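PDB 2F7L: 455aa long hypothetical phospho-sugar mutase from Sulfolobus tokodaii, which interconverts the 6-phosphates and 1-phosphates of glucosamine and galactosamine with the help of a magnesium ion, feeding the synthesis of UDP-GlcNAc and UDP-GalNAc. Local coordinates for residues N37-V42 and G65-D70; Y173-D178 and C197-I202; K276-I281 and D318-A323; T283-S288 and T405-K410; V377-G382 and P427-M432. All blocks are in the same frame, centred on the assembly; numbering follows the deposited sequence.

In the fold
From the N terminus, contact 1 closes the first loop, pairing neighbouring parallel strands of the first alpha/beta/alpha domain. Contact 2 does the same in the second domain, its centre about 36 Å from that of contact 1. Both close before contact 3 opens in the third domain, where 276-281 meets the turn 318-323. Contact 4 starts on the same strand, 280-284, and reaches across to the C-terminal domain at 405-410, so it crosses contact 3. It also crosses contact 5, which joins 377-382 to 427-432 within the C-terminal sheet; their centres lie about 17 Å apart, and Ser-286 packs against Met-432. No contact is nested in another.

Contact 1: residues N37-V42 and G65-D70; sequences NSKILV and GVEVYD
Lys-39 to Val-42 and Glu-67 to Asp-70 form the two parallel strands of a beta-alpha-beta unit in the first alpha/beta/alpha domain, with helix 50-63 as the connection. Four bridges set the register, from Lys-39 beside Glu-67 to Val-42 beside Asp-70. The backbone ladder runs from Glu-67 N on Ser-38 O (2.9 Å) to Val-42 N on Tyr-69 O (2.6 Å). Just ahead of it, Asn-37 N binds Gly-65 O at 2.8 Å; Gly-65 is the C-prime residue of the Schellman motif that ends the helix.

On the face carrying Lys-39, Glu-67 and Tyr-69, the lysine and glutamate chains run side by side in the same direction. Glu-67 extends fully, whereas Lys-39 bends at its last torsion (chi4 44°), which turns NZ back toward the carboxylate. The resulting salt bridge measures 2.8 Å from Lys-39 NZ to Glu-67 OE2, and the ammonium meets that oxygen nearly end-on to its C-O bond. The same oxygen lies at the edge of the Tyr-69 ring, in its plane, while OE1 forms a second salt bridge with Lys-146. Replacing Glu-67 by an alanine would probably leave both lysines without their shared counter-charge.

The face with Ile-40, Val-42 and Val-68 is largely apolar. Ile-40 CG1 touches CG1 of Val-66, just ahead of the strand, at 3.5 Å, and Val-42 CG2 approaches Val-68 CG1 at 4.1 Å. The chemistry thus separates these four hydrocarbon side chains, with helix 50-63 packing on Val-42 and Val-68, from a carboxylate that, held between two lysines, is likely to remain ionised.

Contact 2: residues Y173-D178 and C197-I202; sequences YKVLID and CKIYTI
The Tyr-200 ring has Val-175 O at its edge, in the ring plane, with CD1 the nearest ring atom to that oxygen at 3.5 Å. Lys-174 passes the ring at a slant, its CG lying 3.6 Å from Tyr-200 CE1 and its CE drawn up beside the hydroxyl end. Because CG of Tyr-200 stands anti to the carbonyl carbon (chi1 -61°), beside the backbone N, the ring lies back along its own strand toward Lys-198, and the extended Lys-174 chain reaches across to it. Lys-198 donates from NZ to Tyr-200 OH at 3.1 Å, whereas Lys-174 NZ goes on to Leu-232 O. With an alanine in place of Tyr-200, the aliphatic run of Lys-174 would probably lose its cover and Lys-198 NZ its acceptor.

The backbones form the parallel ladder of a beta-alpha-beta unit in the second domain, strands 174-178 and 198-201 being linked through helix 188-194. Its bonds include Lys-198 N to Tyr-173 O (2.7 Å) and Ile-177 N to Tyr-200 O (2.8 Å). On the opposite face, Ile-177 CD1 meets Ile-199 CG2 at 4.2 Å. At the C-terminal end, Asp-178 CB lies 3.5 Å from Ile-202 CG2, the two side chains alongside each other, while Asp-178 OD2 forms a salt bridge with Arg-213.

Contact 3: residues K276-I281 and D318-A323; sequences KAIKKI and DENALA
Lys-280 O accepts a hydrogen bond from Leu-322 N at 2.7 Å, the donor standing almost in line with the carbonyl (C=O...N 177°). This bond lies where the turn after helix 309-318 comes alongside strand 280-284, in the mixed sheet of the third alpha/beta/alpha domain. That helix finishes in a Schellman motif with Asn-320 as its C-prime residue, and the chain then heads into strand 323-326, next to 280-284 in the sheet.

Leu-322 is the apolar centre of the contact. With CG anti to the backbone N (chi1 -177°) and chi2 at 68°, CD1 comes to Ala-277 CB, 3.8 Å away, while Leu-322 CB rests 4.0 Å from Ile-281 CG2. Ala-270 and Ser-271 of helix 259-272 close over the same leucine, so its branched end lies between that helix and Ala-277 and Ile-281.

Toward the surface the contacts are more polar. Ile-278 and Asn-320 meet at about a right angle, CG1 of the isoleucine lying 3.5 Å from ND2 of the amide. Lys-280 bends at its outer torsions, and the approach to Glu-319 is made by its methylene groups: Lys-280 NZ stays 5.4 Å from Glu-319 OE2, too far for a salt bridge, and the carboxylate's OE1 pairs instead with Lys-315. The Ala-321 methyl lies beside the carbonyl that Leu-322 binds, its CB 3.7 Å from Lys-280 O.

Contact 4: residues T283-S288 and T405-K410; sequences TAVSSS and TIDGVK
Lys-410 reaches from the C-terminal domain toward the turn around Val-285. Its CB points at the facing segment, and CG, placed anti to the backbone N (chi1 -174°), begins an extended run. CG passes Val-285 O at 4.1 Å; CD then slides by Val-285 CG1 at 4.2 Å, the two side chains running in opposite directions. CE lies about equally far from two carbonyl oxygens, and a bend at the last torsion (chi4 69°) delivers NZ to both. NZ donates to Ser-287 O at 2.8 Å, nearly in line with that carbonyl, and to Val-285 O at 3.0 Å, from well above the carbonyl plane. The ammonium also makes a cation-pi contact with Trp-304, so a buried charge is met by two carbonyls and an aromatic ring.

The two oxygens are brought together by a type I beta turn from Ala-284 to Ser-287. Val-285, at its second position, adds apolar contacts: CG1 touches Ile-406 CG2 at 3.9 Å, while CG2 lies 3.9 Å from Asp-407 O. The Asp-407 carboxylate turns to Val-307 N and Arg-421. This is an interdomain contact: the start of strand 409-413 and the loop before it, in the C-terminal domain, meet a type I turn at the end of strand 280-284 in the third alpha/beta/alpha domain.

Contact 5: residues V377-G382 and P427-M432; sequences VDLKPG and PIIRIM. With SO4 (sulfate ion), chain C.
Val-377 and Ile-429 form a hydrogen-bonded antiparallel pair, the first kind of interaction here. Val-377 N donates to Ile-429 O at 2.9 Å, and Ile-429 N returns a bond to Val-377 O at 2.8 Å. Asp-378 and Ile-428 follow as a non-hydrogen-bonded pair, after which Leu-379 N meets Pro-427 O at 3.1 Å.

Apolar contacts flank this ladder. Val-377 CG1 packs on Ile-431 CD1 at 3.7 Å, and Ile-429 CD1 packs on Leu-379, 3.7 Å from Leu-379 CB.

Ionic contacts belong to the other side of strand 428-435. Arg-430, extended from CG to NE, carries its guanidinium away from 377-382 to a sulfate, Arg-430 NH1 donating to sulfate O4 at 2.8 Å. The sulfur sits at the guanidinium edge, in its plane, and Gly-424 N binds the same anion. In related phosphohexose mutases a loop of this domain holds the substrate phosphate, and the sulfate, probably from the crystallisation liquor, may mark such a site.

Strand 371-378 is outermost in the C-terminal antiparallel sheet, with 428-435 between it and 416-422; Val-377, Ile-429 and Ile-431 all pack on Val-452 of helix 438-452.

Contact 1: residues N37-V42 and G65-D70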
# COMPACT_ATOMS: atom_id res chain seq x y z
N ASN A 37 10.53 -18.06 22.42
CA ASN A 37 9.66 -19.12 21.91
C ASN A 37 8.51 -18.63 21.04
O ASN A 37 7.55 -19.38 20.81
CB ASN A 37 9.08 -19.93 23.04
CG ASN A 37 10.13 -20.57 23.86
OD1 ASN A 37 10.11 -20.49 25.09
ND2 ASN A 37 11.08 -21.23 23.20
N SER A 38 8.57 -17.39 20.60
CA SER A 38 7.51 -16.90 19.74
C SER A 38 7.82 -17.41 18.33
O SER A 38 8.99 -17.52 17.92
CB SER A 38 7.46 -15.37 19.77
OG SER A 38 8.68 -14.82 19.36
N LYS A 39 6.76 -17.75 17.61
CA LYS A 39 6.90 -18.27 16.26
C LYS A 39 6.83 -17.13 15.27
O LYS A 39 5.78 -16.52 15.12
CB LYS A 39 5.79 -19.29 16.01
CG LYS A 39 5.95 -20.56 16.83
CD LYS A 39 4.68 -21.36 16.79
CE LYS A 39 4.93 -22.76 17.28
NZ LYS A 39 5.79 -22.74 18.49
N ILE A 40 7.96 -16.85 14.62
CA ILE A 40 8.03 -15.73 13.68
C ILE A 40 8.35 -16.09 12.26
O ILE A 40 9.36 -16.73 11.99
CB ILE A 40 9.08 -14.66 14.14
CG1 ILE A 40 8.75 -14.13 15.53
CG2 ILE A 40 9.11 -13.52 13.15
CD1 ILE A 40 7.41 -13.47 15.63
N LEU A 41 7.51 -15.64 11.35
CA LEU A 41 7.71 -15.94 9.93
C LEU A 41 8.54 -14.84 9.25
O LEU A 41 8.22 -13.66 9.35
CB LEU A 41 6.34 -16.04 9.27
CG LEU A 41 6.13 -16.83 7.97
CD1 LEU A 41 5.30 -15.98 7.03
CD2 LEU A 41 7.45 -17.18 7.31
N VAL A 42 9.61 -15.23 8.57
CA VAL A 42 10.47 -14.27 7.87
C VAL A 42 10.37 -14.44 6.36
O VAL A 42 10.56 -15.54 5.86
CB VAL A 42 11.96 -14.45 8.28
CG1 VAL A 42 12.81 -13.44 7.54
CG2 VAL A 42 12.11 -14.29 9.79
N GLY A 65 16.22 -16.21 21.25
CA GLY A 65 15.28 -17.30 21.47
C GLY A 65 13.99 -17.37 20.67
O GLY A 65 13.03 -17.97 21.12
N VAL A 66 13.96 -16.78 19.49
CA VAL A 66 12.74 -16.84 18.70
C VAL A 66 12.78 -18.11 17.88
O VAL A 66 13.85 -18.55 17.47
CB VAL A 66 12.65 -15.62 17.76
CG1 VAL A 66 11.57 -15.84 16.73
CG2 VAL A 66 12.38 -14.34 18.57
N GLU A 67 11.63 -18.74 17.67
CA GLU A 67 11.57 -19.96 16.86
C GLU A 67 11.34 -19.42 15.45
O GLU A 67 10.23 -19.02 15.12
CB GLU A 67 10.39 -20.85 17.28
CG GLU A 67 10.58 -22.33 16.88
CD GLU A 67 9.27 -23.10 16.63
OE1 GLU A 67 9.33 -24.20 16.03
OE2 GLU A 67 8.18 -22.63 17.03
N VAL A 68 12.39 -19.40 14.64
CA VAL A 68 12.32 -18.83 13.29
C VAL A 68 11.82 -19.66 12.10
O VAL A 68 12.22 -20.80 11.91
CB VAL A 68 13.70 -18.29 12.89
CG1 VAL A 68 13.62 -17.62 11.54
CG2 VAL A 68 14.21 -17.33 13.94
N TYR A 69 10.96 -19.06 11.28
CA TYR A 69 10.45 -19.70 10.06
C TYR A 69 10.75 -18.87 8.81
O TYR A 69 10.52 -17.66 8.77
CB TYR A 69 8.95 -19.92 10.13
CG TYR A 69 8.56 -21.00 11.08
CD1 TYR A 69 8.63 -20.79 12.46
CD2 TYR A 69 8.13 -22.25 10.61
CE1 TYR A 69 8.29 -21.78 13.34
CE2 TYR A 69 7.79 -23.25 11.50
CZ TYR A 69 7.87 -23.01 12.86
OH TYR A 69 7.50 -23.97 13.77
N ASP A 70 11.22 -19.55 7.78
CA ASP A 70 11.57 -18.94 6.51
C ASP A 70 10.49 -19.16 5.43
O ASP A 70 10.23 -20.29 5.01
CB ASP A 70 12.87 -19.55 6.02
CG ASP A 70 13.64 -18.63 5.10
OD1 ASP A 70 13.07 -18.16 4.09
OD2 ASP A 70 14.83 -18.40 5.39

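Contact 2: residues Y173-D178 and C197-I202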
# COMPACT_ATOMS: atom_id res chain seq x y z
N TYR A 173 -10.98 -13.50 -19.74
CA TYR A 173 -10.41 -12.18 -19.94
C TYR A 173 -8.98 -12.23 -20.48
O TYR A 173 -8.27 -13.20 -20.30
CB TYR A 173 -10.41 -11.42 -18.62
CG TYR A 173 -11.75 -10.83 -18.25
CD1 TYR A 173 -12.44 -10.01 -19.14
CD2 TYR A 173 -12.31 -11.06 -17.00
CE1 TYR A 173 -13.67 -9.44 -18.78
CE2 TYR A 173 -13.53 -10.50 -16.63
CZ TYR A 173 -14.21 -9.69 -17.53
OH TYR A 173 -15.41 -9.12 -17.17
N LYS A 174 -8.59 -11.16 -21.16
CA LYS A 174 -7.25 -11.04 -21.72
C LYS A 174 -6.56 -9.94 -20.88
O LYS A 174 -6.78 -8.75 -21.11
CB LYS A 174 -7.34 -10.62 -23.19
CG LYS A 174 -6.12 -10.99 -24.01
CD LYS A 174 -6.07 -10.24 -25.36
CE LYS A 174 -4.71 -10.46 -26.06
NZ LYS A 174 -4.42 -9.59 -27.26
N VAL A 175 -5.72 -10.33 -19.91
CA VAL A 175 -5.08 -9.34 -19.04
C VAL A 175 -3.57 -9.20 -19.15
O VAL A 175 -2.88 -10.10 -19.62
CB VAL A 175 -5.37 -9.64 -17.52
CG1 VAL A 175 -6.86 -9.56 -17.24
CG2 VAL A 175 -4.84 -11.01 -17.13
N LEU A 176 -3.06 -8.04 -18.73
CA LEU A 176 -1.61 -7.80 -18.72
C LEU A 176 -1.22 -7.49 -17.27
O LEU A 176 -1.90 -6.75 -16.57
CB LEU A 176 -1.20 -6.64 -19.63
CG LEU A 176 0.26 -6.21 -19.42
CD1 LEU A 176 0.87 -5.57 -20.65
CD2 LEU A 176 0.27 -5.23 -18.27
N ILE A 177 -0.12 -8.10 -16.82
CA ILE A 177 0.37 -7.93 -15.46
C ILE A 177 1.81 -7.40 -15.43
O ILE A 177 2.72 -7.98 -16.02
CB ILE A 177 0.28 -9.25 -14.71
CG1 ILE A 177 -1.19 -9.68 -14.60
CG2 ILE A 177 0.89 -9.11 -13.35
CD1 ILE A 177 -1.42 -11.04 -13.93
N ASP A 178 1.99 -6.27 -14.74
CA ASP A 178 3.29 -5.62 -14.59
C ASP A 178 3.71 -5.69 -13.12
O ASP A 178 3.43 -4.77 -12.34
CB ASP A 178 3.20 -4.17 -15.05
CG ASP A 178 4.56 -3.46 -15.09
OD1 ASP A 178 5.59 -4.09 -14.78
OD2 ASP A 178 4.59 -2.26 -15.45
N CYS A 197 -7.71 -16.54 -17.43
CA CYS A 197 -7.49 -15.42 -18.34
C CYS A 197 -6.36 -15.77 -19.30
O CYS A 197 -5.62 -16.72 -19.07
CB CYS A 197 -7.07 -14.16 -17.58
SG CYS A 197 -7.89 -13.80 -16.01
N LYS A 198 -6.22 -14.99 -20.37
CA LYS A 198 -5.09 -15.18 -21.27
C LYS A 198 -4.17 -14.20 -20.53
O LYS A 198 -4.54 -13.04 -20.32
CB LYS A 198 -5.41 -14.68 -22.67
CG LYS A 198 -4.49 -15.23 -23.74
CD LYS A 198 -4.82 -14.59 -25.08
CE LYS A 198 -4.17 -15.36 -26.22
NZ LYS A 198 -2.74 -15.58 -25.97
N ILE A 199 -2.99 -14.67 -20.12
CA ILE A 199 -2.09 -13.82 -19.34
C ILE A 199 -0.83 -13.36 -20.05
O ILE A 199 -0.08 -14.17 -20.59
CB ILE A 199 -1.67 -14.54 -18.07
CG1 ILE A 199 -2.90 -15.06 -17.33
CG2 ILE A 199 -0.87 -13.62 -17.18
CD1 ILE A 199 -2.59 -16.12 -16.31
N TYR A 200 -0.61 -12.05 -20.04
CA TYR A 200 0.59 -11.46 -20.63
C TYR A 200 1.24 -10.68 -19.50
O TYR A 200 0.58 -9.85 -18.86
CB TYR A 200 0.25 -10.46 -21.74
CG TYR A 200 -0.51 -11.02 -22.91
CD1 TYR A 200 -1.89 -11.21 -22.84
CD2 TYR A 200 0.15 -11.35 -24.10
CE1 TYR A 200 -2.59 -11.71 -23.92
CE2 TYR A 200 -0.54 -11.85 -25.19
CZ TYR A 200 -1.91 -12.03 -25.08
OH TYR A 200 -2.61 -12.53 -26.15
N THR A 201 2.52 -10.93 -19.23
CA THR A 201 3.15 -10.16 -18.18
C THR A 201 4.35 -9.45 -18.76
O THR A 201 5.10 -9.99 -19.59
CB THR A 201 3.61 -11.02 -16.96
OG1 THR A 201 4.87 -11.64 -17.27
CG2 THR A 201 2.60 -12.08 -16.61
N ILE A 202 4.49 -8.21 -18.33
CA ILE A 202 5.60 -7.38 -18.74
C ILE A 202 6.39 -7.31 -17.45
O ILE A 202 5.83 -7.14 -16.36
CB ILE A 202 5.10 -5.97 -19.25
CG1 ILE A 202 6.26 -5.12 -19.71
CG2 ILE A 202 4.41 -5.20 -18.16
CD1 ILE A 202 7.20 -5.84 -20.60

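Contact 3: residues K276-I281 and D318-A323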
# COMPACT_ATOMS: atom_id res chain seq x y z
N LYS A 276 -25.03 -6.71 4.19
CA LYS A 276 -25.06 -6.83 5.64
C LYS A 276 -24.04 -5.96 6.39
O LYS A 276 -24.22 -5.65 7.57
CB LYS A 276 -24.83 -8.30 6.03
CG LYS A 276 -23.55 -8.96 5.43
CD LYS A 276 -22.21 -8.33 5.94
CE LYS A 276 -22.12 -8.28 7.48
NZ LYS A 276 -20.86 -7.68 8.02
N ALA A 277 -22.98 -5.59 5.69
CA ALA A 277 -21.91 -4.80 6.28
C ALA A 277 -22.12 -3.29 6.22
O ALA A 277 -22.66 -2.75 5.24
CB ALA A 277 -20.59 -5.15 5.62
N ILE A 278 -21.66 -2.63 7.27
CA ILE A 278 -21.77 -1.19 7.41
C ILE A 278 -21.27 -0.40 6.19
O ILE A 278 -20.06 -0.20 6.05
CB ILE A 278 -20.98 -0.68 8.64
CG1 ILE A 278 -20.72 -1.84 9.63
CG2 ILE A 278 -21.72 0.48 9.26
CD1 ILE A 278 -21.96 -2.59 10.09
N LYS A 279 -22.18 0.05 5.33
CA LYS A 279 -21.80 0.84 4.16
C LYS A 279 -20.97 1.97 4.76
O LYS A 279 -21.48 2.86 5.46
CB LYS A 279 -23.03 1.42 3.44
CG LYS A 279 -24.21 0.47 3.23
CD LYS A 279 -23.89 -0.68 2.30
CE LYS A 279 -25.10 -1.59 2.10
NZ LYS A 279 -24.69 -2.84 1.40
N LYS A 280 -19.67 1.92 4.49
CA LYS A 280 -18.74 2.88 5.03
C LYS A 280 -17.33 2.40 4.74
O LYS A 280 -17.00 1.24 5.01
CB LYS A 280 -18.94 2.98 6.52
CG LYS A 280 -17.96 3.87 7.23
CD LYS A 280 -17.87 3.52 8.70
CE LYS A 280 -19.14 2.81 9.17
NZ LYS A 280 -20.37 3.53 8.71
N ILE A 281 -16.50 3.31 4.23
CA ILE A 281 -15.13 2.99 3.90
C ILE A 281 -14.20 4.07 4.47
O ILE A 281 -14.66 5.15 4.81
CB ILE A 281 -14.96 2.87 2.37
CG1 ILE A 281 -15.20 4.22 1.69
CG2 ILE A 281 -15.95 1.82 1.83
CD1 ILE A 281 -14.04 5.16 1.73
N ASP A 318 -10.54 -1.44 13.33
CA ASP A 318 -11.11 -0.72 14.47
C ASP A 318 -12.54 -0.17 14.32
O ASP A 318 -13.23 0.04 15.32
CB ASP A 318 -10.19 0.43 14.86
CG ASP A 318 -9.03 -0.02 15.72
OD1 ASP A 318 -8.48 -1.11 15.46
OD2 ASP A 318 -8.65 0.73 16.65
N GLU A 319 -12.98 0.07 13.09
CA GLU A 319 -14.33 0.59 12.91
C GLU A 319 -15.16 -0.32 12.03
O GLU A 319 -16.15 0.09 11.40
CB GLU A 319 -14.29 2.05 12.39
CG GLU A 319 -14.12 2.29 10.90
CD GLU A 319 -14.22 3.79 10.54
OE1 GLU A 319 -13.36 4.59 10.99
OE2 GLU A 319 -15.16 4.19 9.82
N ASN A 320 -14.75 -1.58 12.00
CA ASN A 320 -15.45 -2.60 11.25
C ASN A 320 -16.01 -2.03 9.96
O ASN A 320 -17.18 -2.20 9.65
CB ASN A 320 -16.59 -3.13 12.11
CG ASN A 320 -17.27 -4.32 11.51
OD1 ASN A 320 -16.66 -5.39 11.36
ND2 ASN A 320 -18.54 -4.15 11.15
N ALA A 321 -15.15 -1.36 9.20
CA ALA A 321 -15.55 -0.73 7.95
C ALA A 321 -15.76 -1.72 6.81
O ALA A 321 -15.42 -2.90 6.91
CB ALA A 321 -14.51 0.31 7.55
N LEU A 322 -16.33 -1.24 5.71
CA LEU A 322 -16.58 -2.09 4.56
C LEU A 322 -15.26 -2.39 3.88
O LEU A 322 -14.98 -3.53 3.56
CB LEU A 322 -17.52 -1.41 3.57
CG LEU A 322 -17.91 -2.22 2.33
CD1 LEU A 322 -18.80 -3.39 2.77
CD2 LEU A 322 -18.63 -1.34 1.32
N ALA A 323 -14.46 -1.35 3.65
CA ALA A 323 -13.16 -1.48 3.00
C ALA A 323 -12.34 -0.22 3.24
O ALA A 323 -12.80 0.71 3.91
CB ALA A 323 -13.32 -1.69 1.49

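Contact 4: residues T283-S288 and T405-K410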
# COMPACT_ATOMS: atom_id res chain seq x y z
N THR A 283 -10.45 6.25 3.96
CA THR A 283 -9.48 6.65 2.94
C THR A 283 -8.71 7.88 3.41
O THR A 283 -9.17 8.63 4.28
CB THR A 283 -10.12 6.92 1.57
OG1 THR A 283 -9.13 6.71 0.55
CG2 THR A 283 -10.62 8.35 1.47
N ALA A 284 -7.53 8.08 2.86
CA ALA A 284 -6.72 9.21 3.26
C ALA A 284 -7.08 10.49 2.50
O ALA A 284 -7.52 10.48 1.34
CB ALA A 284 -5.24 8.89 3.09
N VAL A 285 -6.87 11.60 3.19
CA VAL A 285 -7.15 12.93 2.67
C VAL A 285 -6.43 13.21 1.35
O VAL A 285 -6.65 14.24 0.73
CB VAL A 285 -6.77 14.00 3.71
CG1 VAL A 285 -7.81 14.02 4.84
CG2 VAL A 285 -5.38 13.69 4.28
N SER A 286 -5.58 12.28 0.93
CA SER A 286 -4.83 12.39 -0.32
C SER A 286 -5.73 11.91 -1.48
O SER A 286 -5.43 12.11 -2.66
CB SER A 286 -3.55 11.55 -0.25
OG SER A 286 -3.82 10.22 0.21
N SER A 287 -6.85 11.28 -1.11
CA SER A 287 -7.83 10.77 -2.07
C SER A 287 -8.75 11.86 -2.62
O SER A 287 -9.12 12.81 -1.90
CB SER A 287 -8.68 9.68 -1.41
OG SER A 287 -8.05 8.42 -1.47
N SER A 288 -9.13 11.72 -3.89
CA SER A 288 -10.02 12.67 -4.55
C SER A 288 -11.38 12.65 -3.90
O SER A 288 -11.83 11.60 -3.48
CB SER A 288 -10.18 12.29 -6.02
OG SER A 288 -11.33 12.92 -6.57
N THR A 405 -8.95 18.80 8.86
CA THR A 405 -7.59 19.06 9.27
C THR A 405 -6.96 17.92 10.05
O THR A 405 -6.05 18.14 10.86
CB THR A 405 -7.51 20.34 10.12
OG1 THR A 405 -8.25 20.16 11.32
CG2 THR A 405 -8.06 21.52 9.36
N ILE A 406 -7.42 16.70 9.81
CA ILE A 406 -6.86 15.54 10.51
C ILE A 406 -5.39 15.31 10.09
O ILE A 406 -4.65 14.59 10.75
CB ILE A 406 -7.68 14.26 10.21
CG1 ILE A 406 -7.12 13.08 11.02
CG2 ILE A 406 -7.62 13.91 8.74
CD1 ILE A 406 -7.51 13.08 12.49
N ASP A 407 -4.97 15.93 8.98
CA ASP A 407 -3.60 15.78 8.48
C ASP A 407 -3.37 16.84 7.40
O ASP A 407 -3.68 16.64 6.22
CB ASP A 407 -3.41 14.38 7.90
CG ASP A 407 -2.02 14.16 7.36
OD1 ASP A 407 -1.11 14.95 7.68
OD2 ASP A 407 -1.83 13.19 6.61
N GLY A 408 -2.81 17.97 7.80
CA GLY A 408 -2.61 19.05 6.86
C GLY A 408 -3.96 19.76 6.80
O GLY A 408 -4.62 19.93 7.83
N VAL A 409 -4.37 20.17 5.61
CA VAL A 409 -5.65 20.83 5.45
C VAL A 409 -6.27 20.48 4.12
O VAL A 409 -5.75 20.81 3.07
CB VAL A 409 -5.52 22.36 5.55
CG1 VAL A 409 -6.79 23.03 4.98
CG2 VAL A 409 -5.32 22.76 7.01
N LYS A 410 -7.39 19.78 4.19
CA LYS A 410 -8.11 19.38 2.99
C LYS A 410 -9.39 20.17 2.94
O LYS A 410 -10.11 20.26 3.94
CB LYS A 410 -8.46 17.90 3.01
CG LYS A 410 -9.08 17.44 1.71
CD LYS A 410 -9.88 16.17 1.89
CE LYS A 410 -10.42 15.66 0.57
NZ LYS A 410 -9.35 15.15 -0.33

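Contact 5: residues V377-G382 and P427-M432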
# COMPACT_ATOMS: atom_id res chain seq x y z
N VAL A 377 6.46 23.15 -2.54
CA VAL A 377 7.03 24.47 -2.27
C VAL A 377 7.77 24.41 -0.95
O VAL A 377 7.28 23.88 0.04
CB VAL A 377 5.95 25.61 -2.28
CG1 VAL A 377 4.57 25.01 -2.19
CG2 VAL A 377 6.21 26.62 -1.16
N ASP A 378 9.00 24.92 -0.97
CA ASP A 378 9.87 24.90 0.19
C ASP A 378 9.28 25.67 1.33
O ASP A 378 8.54 26.64 1.13
CB ASP A 378 11.24 25.49 -0.11
CG ASP A 378 12.04 24.67 -1.10
OD1 ASP A 378 13.26 24.91 -1.19
OD2 ASP A 378 11.47 23.80 -1.79
N LEU A 379 9.61 25.23 2.54
CA LEU A 379 9.12 25.90 3.72
C LEU A 379 10.20 26.90 4.08
O LEU A 379 11.30 26.53 4.45
CB LEU A 379 8.93 24.90 4.86
CG LEU A 379 7.78 25.24 5.81
CD1 LEU A 379 7.72 24.23 6.93
CD2 LEU A 379 7.95 26.63 6.37
N LYS A 380 9.88 28.18 3.92
CA LYS A 380 10.82 29.24 4.25
C LYS A 380 11.10 29.22 5.75
O LYS A 380 10.20 28.94 6.55
CB LYS A 380 10.22 30.59 3.83
CG LYS A 380 10.86 31.82 4.48
CD LYS A 380 12.33 32.01 4.06
CE LYS A 380 13.04 33.15 4.82
NZ LYS A 380 13.27 32.83 6.27
N PRO A 381 12.36 29.47 6.17
CA PRO A 381 12.66 29.46 7.60
C PRO A 381 11.93 30.61 8.28
O PRO A 381 11.61 31.62 7.65
CB PRO A 381 14.17 29.64 7.64
CG PRO A 381 14.62 28.90 6.42
CD PRO A 381 13.61 29.40 5.39
N GLY A 382 11.64 30.46 9.57
CA GLY A 382 10.94 31.52 10.26
C GLY A 382 9.52 31.65 9.77
O GLY A 382 8.94 32.75 9.74
N PRO A 427 11.96 19.34 3.56
CA PRO A 427 11.53 20.61 4.17
C PRO A 427 10.64 21.28 3.15
O PRO A 427 10.93 22.38 2.68
CB PRO A 427 12.84 21.34 4.37
CG PRO A 427 13.62 20.93 3.15
CD PRO A 427 13.32 19.45 2.99
N ILE A 428 9.54 20.62 2.84
CA ILE A 428 8.63 21.09 1.80
C ILE A 428 7.15 20.88 2.08
O ILE A 428 6.77 19.96 2.79
CB ILE A 428 9.01 20.36 0.48
CG1 ILE A 428 9.81 21.30 -0.39
CG2 ILE A 428 7.78 19.71 -0.19
CD1 ILE A 428 11.09 20.67 -0.92
N ILE A 429 6.31 21.75 1.51
CA ILE A 429 4.86 21.59 1.65
C ILE A 429 4.32 21.19 0.29
O ILE A 429 4.56 21.88 -0.71
CB ILE A 429 4.15 22.89 2.11
CG1 ILE A 429 4.38 23.12 3.59
CG2 ILE A 429 2.67 22.81 1.82
CD1 ILE A 429 5.49 24.07 3.86
N ARG A 430 3.61 20.07 0.24
CA ARG A 430 3.03 19.58 -1.00
C ARG A 430 1.68 20.24 -1.17
O ARG A 430 0.92 20.35 -0.22
CB ARG A 430 2.84 18.05 -0.97
CG ARG A 430 4.14 17.24 -0.82
CD ARG A 430 3.98 15.77 -1.23
NE ARG A 430 5.26 15.05 -1.19
CZ ARG A 430 5.66 14.25 -0.21
NH1 ARG A 430 4.90 14.01 0.85
NH2 ARG A 430 6.87 13.69 -0.26
N ILE A 431 1.39 20.70 -2.38
CA ILE A 431 0.10 21.31 -2.66
C ILE A 431 -0.53 20.56 -3.81
O ILE A 431 0.01 20.53 -4.90
CB ILE A 431 0.22 22.79 -3.13
CG1 ILE A 431 0.83 23.67 -2.04
CG2 ILE A 431 -1.15 23.31 -3.52
CD1 ILE A 431 0.85 25.14 -2.39
N MET A 432 -1.67 19.93 -3.56
CA MET A 432 -2.36 19.25 -4.64
C MET A 432 -3.82 19.69 -4.62
O MET A 432 -4.43 19.90 -3.56
CB MET A 432 -2.27 17.73 -4.51
CG MET A 432 -3.26 17.13 -3.53
SD MET A 432 -3.09 15.35 -3.38
CE MET A 432 -3.59 14.86 -5.05
S SO4 C . 5.69 12.07 3.53
O1 SO4 C . 5.83 11.69 5.01
O2 SO4 C . 7.04 11.89 2.84
O3 SO4 C . 4.79 11.15 2.95
O4 SO4 C . 5.49 13.47 3.55